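Cystalysin (Treponema denticola, PDB 1C7N) belongs to the class I and II aminotransferase family and carries bound pyridoxal-5'-phosphate. Local coordinates at residues 203-208 with 236-241; 324-329 with 369-374; 122-127 with 357-362. All coordinates share one frame; numbering follows the deposited sequence.

Three contacts show how a pyridoxal-5'-phosphate site of this family is built from distant pieces of chain. Contact 1 adjoins the ends of strands 199-203 and 230-234 of the seven-stranded sheet, and contact 2 pairs two strands of the smaller three-stranded sheet. Contact 3 joins the residues leading into helix 125-131 to the 3-10 segment after strand 355-356 of that smaller sheet. Their centres lie about 13 Å (1 and 2), 15 Å (2 and 3) and 19 Å (1 and 3) apart. Along the chain, contact 1 is nested within the loop closed by contact 3 and precedes contact 2, whereas the segments of contacts 2 and 3 alternate. I205 of contact 1 and Y123 of contact 3 lie on opposite faces of the pyridoxal-5'-phosphate ring.

Contact 1: residues 203-208 with 236-241; sequences DEIHFD and PSKTFN. With PLP (pyridoxal-5'-phosphate), chain I.
The pyridoxal-5'-phosphate (PLP) site of this aminotransferase-family protein is formed here where K238 and S237, on the short helix 237-240, meet I205 and H206, which lie in a type I turn just beyond strand 199-203. K238 NZ is covalently joined to PLP C4A at 1.3 Å, consistent with a Schiff base. Bends at chi2 and chi4 steer the lysine to PLP, while its CG rests over one face of the H206 imidazole. I205 crosses the lysine at about a right angle, bringing I205 CD1 to 3.8 Å from K238 CG. With I205 CG1 anti to the backbone N (chi1 -167°), the chain runs on toward S237, and the CG2 branch is left against the PLP ring, 3.7 Å from PLP C2.

Polar groups fix the two ends of PLP. D203 OD1 stands 2.6 Å from PLP N1, and its carboxylate is steadied by an Asx turn in which D203 OD2 accepts from I205 N. At the other end S237 OG gives PLP O3P a weak hydrogen bond. Elsewhere in the site V98 N and N175 ND2 also hydrogen-bond PLP.

Behind this layer, two waters join the segments. One donates to I205 O and T239 OG1 and accepts from D208 N, so that three bonds hold it; the other donates to I205 O and accepts from T239 N at 3.0 Å. D208 has a second partner in W78 NE1, which bonds D208 OD1. Its remaining oxygen meets T239 directly: T239 OG1 donates over 2.8 Å to D208 OD2, which accepts on its anti lone pair, the one away from OD1, while T239 CG2 packs 3.5 Å from D208 CB.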
loop_
_atom_site.group_PDB
_atom_site.type_symbol
_atom_site.label_atom_id
_atom_site.label_comp_id
_atom_site.label_asym_id
_atom_site.label_seq_id
_atom_site.Cartn_x
_atom_site.Cartn_y
_atom_site.Cartn_z
ATOM N N ASP A 203 -19.274 4.036 -2.285
ATOM C CA ASP A 203 -18.485 2.918 -1.771
ATOM C C ASP A 203 -19.329 1.656 -1.901
ATOM O O ASP A 203 -20.284 1.447 -1.148
ATOM C CB ASP A 203 -18.105 3.170 -0.305
ATOM C CG ASP A 203 -17.230 2.070 0.287
ATOM O OD1 ASP A 203 -16.660 2.288 1.386
ATOM O OD2 ASP A 203 -17.114 0.985 -0.327
ATOM N N GLU A 204 -18.980 0.820 -2.872
ATOM C CA GLU A 204 -19.724 -0.406 -3.115
ATOM C C GLU A 204 -18.827 -1.630 -2.932
ATOM O O GLU A 204 -18.923 -2.607 -3.682
ATOM C CB GLU A 204 -20.321 -0.367 -4.531
ATOM C CG GLU A 204 -20.886 1.017 -4.898
ATOM C CD GLU A 204 -21.826 1.013 -6.095
ATOM O OE1 GLU A 204 -21.800 0.052 -6.893
ATOM O OE2 GLU A 204 -22.590 1.990 -6.246
ATOM N N ILE A 205 -17.964 -1.581 -1.920
ATOM C CA ILE A 205 -17.055 -2.691 -1.682
ATOM C C ILE A 205 -17.791 -3.988 -1.364
ATOM O O ILE A 205 -17.273 -5.071 -1.625
ATOM C CB ILE A 205 -16.046 -2.383 -0.553
ATOM C CG1 ILE A 205 -14.936 -3.437 -0.582
ATOM C CG2 ILE A 205 -16.743 -2.382 0.800
ATOM C CD1 ILE A 205 -13.798 -3.164 0.342
ATOM N N HIS A 206 -18.997 -3.879 -0.807
ATOM C CA HIS A 206 -19.789 -5.058 -0.475
ATOM C C HIS A 206 -20.729 -5.460 -1.609
ATOM O O HIS A 206 -21.631 -6.275 -1.392
ATOM C CB HIS A 206 -20.670 -4.810 0.755
ATOM C CG HIS A 206 -19.917 -4.568 2.025
ATOM N ND1 HIS A 206 -19.566 -3.306 2.454
ATOM C CD2 HIS A 206 -19.510 -5.422 2.993
ATOM C CE1 HIS A 206 -18.984 -3.393 3.637
ATOM N NE2 HIS A 206 -18.937 -4.666 3.986
ATOM N N PHE A 207 -20.548 -4.925 -2.813
ATOM C CA PHE A 207 -21.516 -5.264 -3.853
ATOM C C PHE A 207 -21.580 -6.701 -4.383
ATOM O O PHE A 207 -22.489 -7.021 -5.147
ATOM C CB PHE A 207 -21.488 -4.231 -5.013
ATOM C CG PHE A 207 -20.300 -4.328 -5.946
ATOM C CD1 PHE A 207 -20.233 -3.486 -7.058
ATOM C CD2 PHE A 207 -19.270 -5.233 -5.738
ATOM C CE1 PHE A 207 -19.155 -3.545 -7.950
ATOM C CE2 PHE A 207 -18.187 -5.299 -6.625
ATOM C CZ PHE A 207 -18.133 -4.455 -7.731
ATOM N N ASP A 208 -20.660 -7.571 -3.965
ATOM C CA ASP A 208 -20.710 -8.972 -4.402
ATOM C C ASP A 208 -21.323 -9.836 -3.307
ATOM O O ASP A 208 -21.602 -11.016 -3.525
ATOM C CB ASP A 208 -19.318 -9.535 -4.706
ATOM C CG ASP A 208 -18.616 -8.798 -5.816
ATOM O OD1 ASP A 208 -19.234 -8.580 -6.876
ATOM O OD2 ASP A 208 -17.433 -8.445 -5.629
ATOM N N PRO A 236 -11.903 -6.452 -4.353
ATOM C CA PRO A 236 -12.228 -7.866 -4.149
ATOM C C PRO A 236 -12.007 -8.300 -2.694
ATOM O O PRO A 236 -12.353 -9.420 -2.323
ATOM C CB PRO A 236 -11.267 -8.564 -5.105
ATOM C CG PRO A 236 -10.019 -7.730 -4.928
ATOM C CD PRO A 236 -10.567 -6.305 -4.968
ATOM N N SER A 237 -11.451 -7.401 -1.878
ATOM C CA SER A 237 -11.134 -7.694 -0.471
ATOM C C SER A 237 -12.248 -8.212 0.438
ATOM O O SER A 237 -12.065 -9.222 1.121
ATOM C CB SER A 237 -10.465 -6.477 0.188
ATOM O OG SER A 237 -11.196 -5.287 -0.029
ATOM N N LYS A 238 -13.386 -7.528 0.491
ATOM C CA LYS A 238 -14.468 -8.008 1.340
ATOM C C LYS A 238 -15.048 -9.299 0.760
ATOM O O LYS A 238 -15.318 -10.263 1.486
ATOM C CB LYS A 238 -15.563 -6.942 1.464
ATOM C CG LYS A 238 -15.267 -5.897 2.530
ATOM C CD LYS A 238 -15.312 -6.527 3.925
ATOM C CE LYS A 238 -14.890 -5.563 5.047
ATOM N NZ LYS A 238 -15.161 -4.181 4.649
ATOM N N THR A 239 -15.208 -9.324 -0.557
ATOM C CA THR A 239 -15.765 -10.490 -1.242
ATOM C C THR A 239 -14.988 -11.789 -1.013
ATOM O O THR A 239 -15.580 -12.827 -0.712
ATOM C CB THR A 239 -15.833 -10.253 -2.766
ATOM O OG1 THR A 239 -16.466 -8.994 -3.028
ATOM C CG2 THR A 239 -16.623 -11.374 -3.451
ATOM N N PHE A 240 -13.665 -11.733 -1.145
ATOM C CA PHE A 240 -12.849 -12.939 -1.005
ATOM C C PHE A 240 -11.935 -13.002 0.221
ATOM O O PHE A 240 -10.985 -13.792 0.266
ATOM C CB PHE A 240 -12.032 -13.136 -2.284
ATOM C CG PHE A 240 -12.877 -13.194 -3.531
ATOM C CD1 PHE A 240 -13.084 -12.057 -4.306
ATOM C CD2 PHE A 240 -13.495 -14.385 -3.913
ATOM C CE1 PHE A 240 -13.896 -12.106 -5.444
ATOM C CE2 PHE A 240 -14.307 -14.443 -5.047
ATOM C CZ PHE A 240 -14.507 -13.302 -5.813
ATOM N N ASN A 241 -12.229 -12.168 1.215
ATOM C CA ASN A 241 -11.462 -12.140 2.458
ATOM C C ASN A 241 -9.969 -11.867 2.249
ATOM O O ASN A 241 -9.115 -12.552 2.828
ATOM C CB ASN A 241 -11.662 -13.471 3.199
ATOM C CG ASN A 241 -11.163 -13.431 4.630
ATOM O OD1 ASN A 241 -11.025 -12.366 5.225
ATOM N ND2 ASN A 241 -10.910 -14.606 5.197
HETATM N N1 PLP I . -15.793 0.484 3.041
HETATM C C2 PLP I . -16.734 -0.209 3.828
HETATM C C2A PLP I . -18.145 0.347 3.780
HETATM C C3 PLP I . -16.252 -1.418 4.500
HETATM O O3 PLP I . -17.156 -1.961 5.316
HETATM C C4 PLP I . -14.919 -1.849 4.293
HETATM C C4A PLP I . -14.426 -3.101 4.866
HETATM C C5 PLP I . -14.037 -1.034 3.400
HETATM C C6 PLP I . -14.488 0.117 2.823
HETATM C C5A PLP I . -12.762 -1.722 2.919
HETATM O O4P PLP I . -11.512 -1.186 3.100
HETATM P P PLP I . -10.344 -2.069 2.392
HETATM O O1P PLP I . -9.138 -1.520 3.006
HETATM O O2P PLP I . -10.399 -1.807 0.898
HETATM O O3P PLP I . -10.520 -3.494 2.690
HETATM O O HOH W 1 -18.388 -7.601 -2.069
HETATM O O HOH W 2 -14.937 -6.549 -1.661
#

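Contact 2: residues 324-329 with 369-374; sequences GTYLQW and RINLAA
L327 to W329 and R369 to N371 run antiparallel as neighbouring strands in the small three-stranded sheet of the fold, their short axes 4.6 Å apart at closest approach and 152° between directions. Q328 and I370 form the hydrogen-bonded pair, each backbone N donating to the other's O, with non-hydrogen-bonded pairs L327-N371 and W329-R369 on either side. L372 N reaches Y326 O at 2.8 Å, one more backbone bond just beyond the paired strands.

L327, W329, R369 and N371 share one face, and the L327 side chain brings it to about 5 Å from bound pyridoxal-5'-phosphate. The R369 chain, bent at chi3 (79°), lays its guanidinium across L327, whose CD1 sits over one face of the group, 3.5 Å from R369 NH1. That leaves the nitrogens directed to S37 O, N175 OD1 and D355, the last a salt bridge. W329 presents its ring edge to R369, with W329 CZ3 3.8 Å from R369 CB.

On the other face Q328 CB packs 3.5 Å from I370 CG2. Farther out, Q328 OE1 is buried against the methyls of L372 with no polar partner in the model, whereas NE2 is satisfied by P320 O and Q303 O. Beyond the strands A373 CB stands 3.7 Å from the centroid of the Y326 ring, a CH-pi contact only 13° off the normal. N371 OD1 closes an Asx turn onto A373 N and lies obliquely by the same ring.

Strand 367-371 is the middle one of three, between 327-331 and 355-356, and helix 289-313 packs on the Q328 and L372 side chains and also touches Y326.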
loop_
_atom_site.group_PDB
_atom_site.type_symbol
_atom_site.label_atom_id
_atom_site.label_comp_id
_atom_site.label_asym_id
_atom_site.label_seq_id
_atom_site.Cartn_x
_atom_site.Cartn_y
_atom_site.Cartn_z
ATOM N N GLY A 324 -27.683 -7.416 2.163
ATOM C CA GLY A 324 -26.321 -7.514 1.662
ATOM C C GLY A 324 -25.284 -7.443 2.768
ATOM O O GLY A 324 -25.616 -7.125 3.908
ATOM N N THR A 325 -24.027 -7.702 2.409
ATOM C CA THR A 325 -22.892 -7.744 3.336
ATOM C C THR A 325 -23.098 -8.995 4.192
ATOM O O THR A 325 -24.164 -9.616 4.137
ATOM C CB THR A 325 -22.828 -6.526 4.320
ATOM O OG1 THR A 325 -23.769 -6.725 5.384
ATOM C CG2 THR A 325 -23.112 -5.204 3.606
ATOM N N TYR A 326 -22.083 -9.377 4.966
ATOM C CA TYR A 326 -22.217 -10.517 5.869
ATOM C C TYR A 326 -22.239 -10.005 7.310
ATOM O O TYR A 326 -21.933 -10.737 8.248
ATOM C CB TYR A 326 -21.084 -11.540 5.684
ATOM C CG TYR A 326 -19.654 -11.026 5.780
ATOM C CD1 TYR A 326 -18.835 -11.011 4.652
ATOM C CD2 TYR A 326 -19.106 -10.610 6.996
ATOM C CE1 TYR A 326 -17.505 -10.602 4.724
ATOM C CE2 TYR A 326 -17.769 -10.191 7.083
ATOM C CZ TYR A 326 -16.976 -10.191 5.935
ATOM O OH TYR A 326 -15.668 -9.771 5.988
ATOM N N LEU A 327 -22.635 -8.742 7.465
ATOM C CA LEU A 327 -22.704 -8.077 8.767
ATOM C C LEU A 327 -24.165 -7.818 9.169
ATOM O O LEU A 327 -24.844 -6.982 8.574
ATOM C CB LEU A 327 -21.921 -6.764 8.691
ATOM C CG LEU A 327 -20.477 -6.918 8.180
ATOM C CD1 LEU A 327 -19.880 -5.562 7.827
ATOM C CD2 LEU A 327 -19.640 -7.597 9.253
ATOM N N GLN A 328 -24.639 -8.534 10.185
ATOM C CA GLN A 328 -26.025 -8.422 10.638
ATOM C C GLN A 328 -26.208 -7.407 11.768
ATOM O O GLN A 328 -25.378 -7.308 12.667
ATOM C CB GLN A 328 -26.524 -9.815 11.055
ATOM C CG GLN A 328 -28.010 -9.923 11.378
ATOM C CD GLN A 328 -28.464 -11.376 11.442
ATOM O OE1 GLN A 328 -27.657 -12.271 11.683
ATOM N NE2 GLN A 328 -29.761 -11.614 11.239
ATOM N N TRP A 329 -27.307 -6.665 11.707
ATOM C CA TRP A 329 -27.613 -5.602 12.668
ATOM C C TRP A 329 -28.619 -6.100 13.701
ATOM O O TRP A 329 -29.792 -6.286 13.385
ATOM C CB TRP A 329 -28.185 -4.408 11.892
ATOM C CG TRP A 329 -28.125 -3.047 12.556
ATOM C CD1 TRP A 329 -29.153 -2.151 12.657
ATOM C CD2 TRP A 329 -26.960 -2.374 13.072
ATOM N NE1 TRP A 329 -28.704 -0.965 13.188
ATOM C CE2 TRP A 329 -27.367 -1.072 13.453
ATOM C CE3 TRP A 329 -25.619 -2.740 13.242
ATOM C CZ2 TRP A 329 -26.475 -0.136 13.993
ATOM C CZ3 TRP A 329 -24.735 -1.809 13.779
ATOM C CH2 TRP A 329 -25.168 -0.521 14.147
ATOM N N ARG A 369 -23.394 -5.157 15.807
ATOM C CA ARG A 369 -23.132 -5.680 14.469
ATOM C C ARG A 369 -22.366 -6.988 14.616
ATOM O O ARG A 369 -21.276 -7.009 15.187
ATOM C CB ARG A 369 -22.293 -4.690 13.653
ATOM C CG ARG A 369 -22.226 -5.015 12.160
ATOM C CD ARG A 369 -21.142 -4.214 11.452
ATOM N NE ARG A 369 -19.820 -4.792 11.667
ATOM C CZ ARG A 369 -18.705 -4.363 11.077
ATOM N NH1 ARG A 369 -18.739 -3.339 10.227
ATOM N NH2 ARG A 369 -17.554 -4.969 11.330
ATOM N N ILE A 370 -22.933 -8.075 14.097
ATOM C CA ILE A 370 -22.293 -9.381 14.189
ATOM C C ILE A 370 -21.717 -9.819 12.844
ATOM O O ILE A 370 -22.377 -9.701 11.810
ATOM C CB ILE A 370 -23.299 -10.453 14.700
ATOM C CG1 ILE A 370 -22.549 -11.744 15.042
ATOM C CG2 ILE A 370 -24.384 -10.710 13.655
ATOM C CD1 ILE A 370 -23.443 -12.870 15.507
ATOM N N ASN A 371 -20.476 -10.301 12.858
ATOM C CA ASN A 371 -19.815 -10.766 11.636
ATOM C C ASN A 371 -20.252 -12.217 11.380
ATOM O O ASN A 371 -19.826 -13.136 12.083
ATOM C CB ASN A 371 -18.292 -10.701 11.812
ATOM C CG ASN A 371 -17.545 -11.148 10.579
ATOM O OD1 ASN A 371 -18.041 -11.966 9.808
ATOM N ND2 ASN A 371 -16.337 -10.622 10.391
ATOM N N LEU A 372 -21.104 -12.415 10.375
ATOM C CA LEU A 372 -21.625 -13.741 10.038
ATOM C C LEU A 372 -20.665 -14.634 9.259
ATOM O O LEU A 372 -20.966 -15.806 9.028
ATOM C CB LEU A 372 -22.921 -13.610 9.231
ATOM C CG LEU A 372 -24.087 -12.865 9.897
ATOM C CD1 LEU A 372 -25.261 -12.844 8.938
ATOM C CD2 LEU A 372 -24.474 -13.537 11.206
ATOM N N ALA A 373 -19.521 -14.093 8.851
ATOM C CA ALA A 373 -18.554 -14.872 8.077
ATOM C C ALA A 373 -17.715 -15.821 8.929
ATOM O O ALA A 373 -16.507 -15.635 9.087
ATOM C CB ALA A 373 -17.646 -13.940 7.295
ATOM N N ALA A 374 -18.366 -16.849 9.460
ATOM C CA ALA A 374 -17.712 -17.851 10.285
ATOM C C ALA A 374 -18.504 -19.146 10.151
ATOM O O ALA A 374 -19.621 -19.142 9.622
ATOM C CB ALA A 374 -17.691 -17.395 11.744
#

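Contact 3: residues 122-127 with 357-362; sequences VYYPFF and GYIFGD. With PLP (pyridoxal-5'-phosphate), chain I.
V122 and F360 supply the backbone hydrogen bond of this contact: V122 N donates to F360 O at 2.8 Å, arriving in the carbonyl plane on a lone pair. The same oxygen is approached from the helix by F127, whose CZ lies 3.7 Å from F360 O.

Packing accounts for the rest of the joint. F360 turns its ring edge to the other segment, so that F360 CD2 comes 3.5 Å from V122 O, with Y123 CA also near the ring plane. One step on, the Y124 ring meets F360 obliquely, with planes at 54°, and the closest carbons, Y124 CD2 and F360 CE2, are 3.9 Å apart. The neighbouring I359 reaches the same tyrosine, I359 CD1 lying 3.6 Å from Y124 CE2. Having CG between the backbone N and the carbonyl carbon (chi1 60°) keeps the Y124 ring beside these two residues, and its CB close to I359 O. G361 CA passes F127 CZ at 4.2 Å, in a backbone conformation of positive phi (126°) that suits a residue without a side chain.

Pyridoxal-5'-phosphate (PLP) is met by a face of the Y123 ring, a residue whose CB is directed away from segment 357-362. PLP C2 lies over the centre of the ring, Y123 CE2 being 3.4 Å from PLP N1, while P125 CD covers the opposite face.

Around the contact, helix 98-109 touches Y123 and P125 through V99, and strand 165-171 receives V122 and F126. Strand 355-356 meets Y124 and F360 through D355, which places the joint between the large sheet and the small one.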
loop_
_atom_site.group_PDB
_atom_site.type_symbol
_atom_site.label_atom_id
_atom_site.label_comp_id
_atom_site.label_asym_id
_atom_site.label_seq_id
_atom_site.Cartn_x
_atom_site.Cartn_y
_atom_site.Cartn_z
ATOM N N VAL A 122 -23.258 4.642 10.026
ATOM C CA VAL A 122 -22.526 4.027 8.926
ATOM C C VAL A 122 -21.067 3.718 9.256
ATOM O O VAL A 122 -20.511 4.252 10.222
ATOM C CB VAL A 122 -22.572 4.960 7.685
ATOM C CG1 VAL A 122 -21.731 6.200 7.940
ATOM C CG2 VAL A 122 -22.111 4.227 6.439
ATOM N N TYR A 123 -20.471 2.844 8.443
ATOM C CA TYR A 123 -19.065 2.434 8.548
ATOM C C TYR A 123 -18.260 3.625 9.090
ATOM O O TYR A 123 -18.098 4.630 8.404
ATOM C CB TYR A 123 -18.596 2.035 7.149
ATOM C CG TYR A 123 -17.153 1.627 7.010
ATOM C CD1 TYR A 123 -16.652 0.509 7.669
ATOM C CD2 TYR A 123 -16.302 2.332 6.164
ATOM C CE1 TYR A 123 -15.331 0.100 7.482
ATOM C CE2 TYR A 123 -14.988 1.937 5.969
ATOM C CZ TYR A 123 -14.506 0.822 6.624
ATOM O OH TYR A 123 -13.204 0.434 6.408
ATOM N N TYR A 124 -17.754 3.501 10.315
ATOM C CA TYR A 124 -17.041 4.595 10.980
ATOM C C TYR A 124 -15.869 5.304 10.287
ATOM O O TYR A 124 -15.680 6.499 10.487
ATOM C CB TYR A 124 -16.643 4.172 12.405
ATOM C CG TYR A 124 -15.740 2.965 12.515
ATOM C CD1 TYR A 124 -14.350 3.102 12.479
ATOM C CD2 TYR A 124 -16.276 1.685 12.666
ATOM C CE1 TYR A 124 -13.517 1.991 12.594
ATOM C CE2 TYR A 124 -15.454 0.571 12.779
ATOM C CZ TYR A 124 -14.077 0.731 12.744
ATOM O OH TYR A 124 -13.267 -0.376 12.874
ATOM N N PRO A 125 -15.073 4.597 9.470
ATOM C CA PRO A 125 -13.966 5.310 8.817
ATOM C C PRO A 125 -14.443 6.492 7.965
ATOM O O PRO A 125 -13.652 7.372 7.616
ATOM C CB PRO A 125 -13.304 4.222 7.981
ATOM C CG PRO A 125 -13.495 3.014 8.836
ATOM C CD PRO A 125 -14.941 3.143 9.268
ATOM N N PHE A 126 -15.729 6.503 7.617
ATOM C CA PHE A 126 -16.283 7.603 6.830
ATOM C C PHE A 126 -16.153 8.889 7.635
ATOM O O PHE A 126 -15.734 9.920 7.112
ATOM C CB PHE A 126 -17.766 7.373 6.512
ATOM C CG PHE A 126 -18.012 6.543 5.278
ATOM C CD1 PHE A 126 -19.302 6.407 4.774
ATOM C CD2 PHE A 126 -16.966 5.903 4.624
ATOM C CE1 PHE A 126 -19.548 5.646 3.636
ATOM C CE2 PHE A 126 -17.201 5.137 3.485
ATOM C CZ PHE A 126 -18.495 5.009 2.991
ATOM N N PHE A 127 -16.524 8.821 8.910
ATOM C CA PHE A 127 -16.443 9.982 9.789
ATOM C C PHE A 127 -15.006 10.485 9.851
ATOM O O PHE A 127 -14.742 11.680 9.730
ATOM C CB PHE A 127 -16.897 9.622 11.209
ATOM C CG PHE A 127 -18.349 9.250 11.317
ATOM C CD1 PHE A 127 -18.815 8.046 10.800
ATOM C CD2 PHE A 127 -19.247 10.096 11.957
ATOM C CE1 PHE A 127 -20.157 7.686 10.922
ATOM C CE2 PHE A 127 -20.592 9.749 12.085
ATOM C CZ PHE A 127 -21.047 8.539 11.567
ATOM N N GLY A 357 -22.653 -1.292 18.188
ATOM C CA GLY A 357 -23.434 -0.399 17.355
ATOM C C GLY A 357 -23.097 1.074 17.405
ATOM O O GLY A 357 -23.083 1.737 16.366
ATOM N N TYR A 358 -22.804 1.592 18.594
ATOM C CA TYR A 358 -22.519 3.017 18.744
ATOM C C TYR A 358 -21.318 3.555 17.972
ATOM O O TYR A 358 -21.247 4.757 17.700
ATOM C CB TYR A 358 -22.382 3.375 20.233
ATOM C CG TYR A 358 -21.066 3.001 20.883
ATOM C CD1 TYR A 358 -20.013 3.912 20.935
ATOM C CD2 TYR A 358 -20.880 1.747 21.463
ATOM C CE1 TYR A 358 -18.807 3.587 21.553
ATOM C CE2 TYR A 358 -19.677 1.407 22.081
ATOM C CZ TYR A 358 -18.645 2.335 22.124
ATOM O OH TYR A 358 -17.461 2.031 22.754
ATOM N N ILE A 359 -20.378 2.690 17.604
ATOM C CA ILE A 359 -19.206 3.168 16.879
ATOM C C ILE A 359 -19.550 3.634 15.467
ATOM O O ILE A 359 -18.748 4.308 14.820
ATOM C CB ILE A 359 -18.098 2.090 16.801
ATOM C CG1 ILE A 359 -18.502 0.971 15.837
ATOM C CG2 ILE A 359 -17.833 1.533 18.188
ATOM C CD1 ILE A 359 -17.432 -0.097 15.661
ATOM N N PHE A 360 -20.750 3.289 15.002
ATOM C CA PHE A 360 -21.198 3.680 13.668
ATOM C C PHE A 360 -22.013 4.968 13.681
ATOM O O PHE A 360 -22.535 5.386 12.654
ATOM C CB PHE A 360 -22.036 2.563 13.044
ATOM C CG PHE A 360 -21.292 1.276 12.886
ATOM C CD1 PHE A 360 -21.405 0.267 13.837
ATOM C CD2 PHE A 360 -20.426 1.097 11.812
ATOM C CE1 PHE A 360 -20.663 -0.903 13.722
ATOM C CE2 PHE A 360 -19.678 -0.066 11.688
ATOM C CZ PHE A 360 -19.793 -1.069 12.643
ATOM N N GLY A 361 -22.115 5.588 14.851
ATOM C CA GLY A 361 -22.879 6.816 14.979
ATOM C C GLY A 361 -23.891 6.651 16.092
ATOM O O GLY A 361 -24.180 5.529 16.508
ATOM N N ASP A 362 -24.429 7.756 16.593
ATOM C CA ASP A 362 -25.403 7.668 17.671
ATOM C C ASP A 362 -26.630 6.849 17.279
ATOM O O ASP A 362 -27.327 6.312 18.139
ATOM C CB ASP A 362 -25.808 9.071 18.123
ATOM C CG ASP A 362 -24.714 9.758 18.920
ATOM O OD1 ASP A 362 -24.862 10.956 19.233
ATOM O OD2 ASP A 362 -23.702 9.095 19.239
HETATM N N1 PLP I . -15.793 0.484 3.041
HETATM C C2 PLP I . -16.734 -0.209 3.828
HETATM C C2A PLP I . -18.145 0.347 3.780
HETATM C C3 PLP I . -16.252 -1.418 4.500
HETATM O O3 PLP I . -17.156 -1.961 5.316
HETATM C C4 PLP I . -14.919 -1.849 4.293
HETATM C C4A PLP I . -14.426 -3.101 4.866
HETATM C C5 PLP I . -14.037 -1.034 3.400
HETATM C C6 PLP I . -14.488 0.117 2.823
HETATM C C5A PLP I . -12.762 -1.722 2.919
HETATM O O4P PLP I . -11.512 -1.186 3.100
HETATM P P PLP I . -10.344 -2.069 2.392
HETATM O O1P PLP I . -9.138 -1.520 3.006
HETATM O O2P PLP I . -10.399 -1.807 0.898
HETATM O O3P PLP I . -10.520 -3.494 2.690
#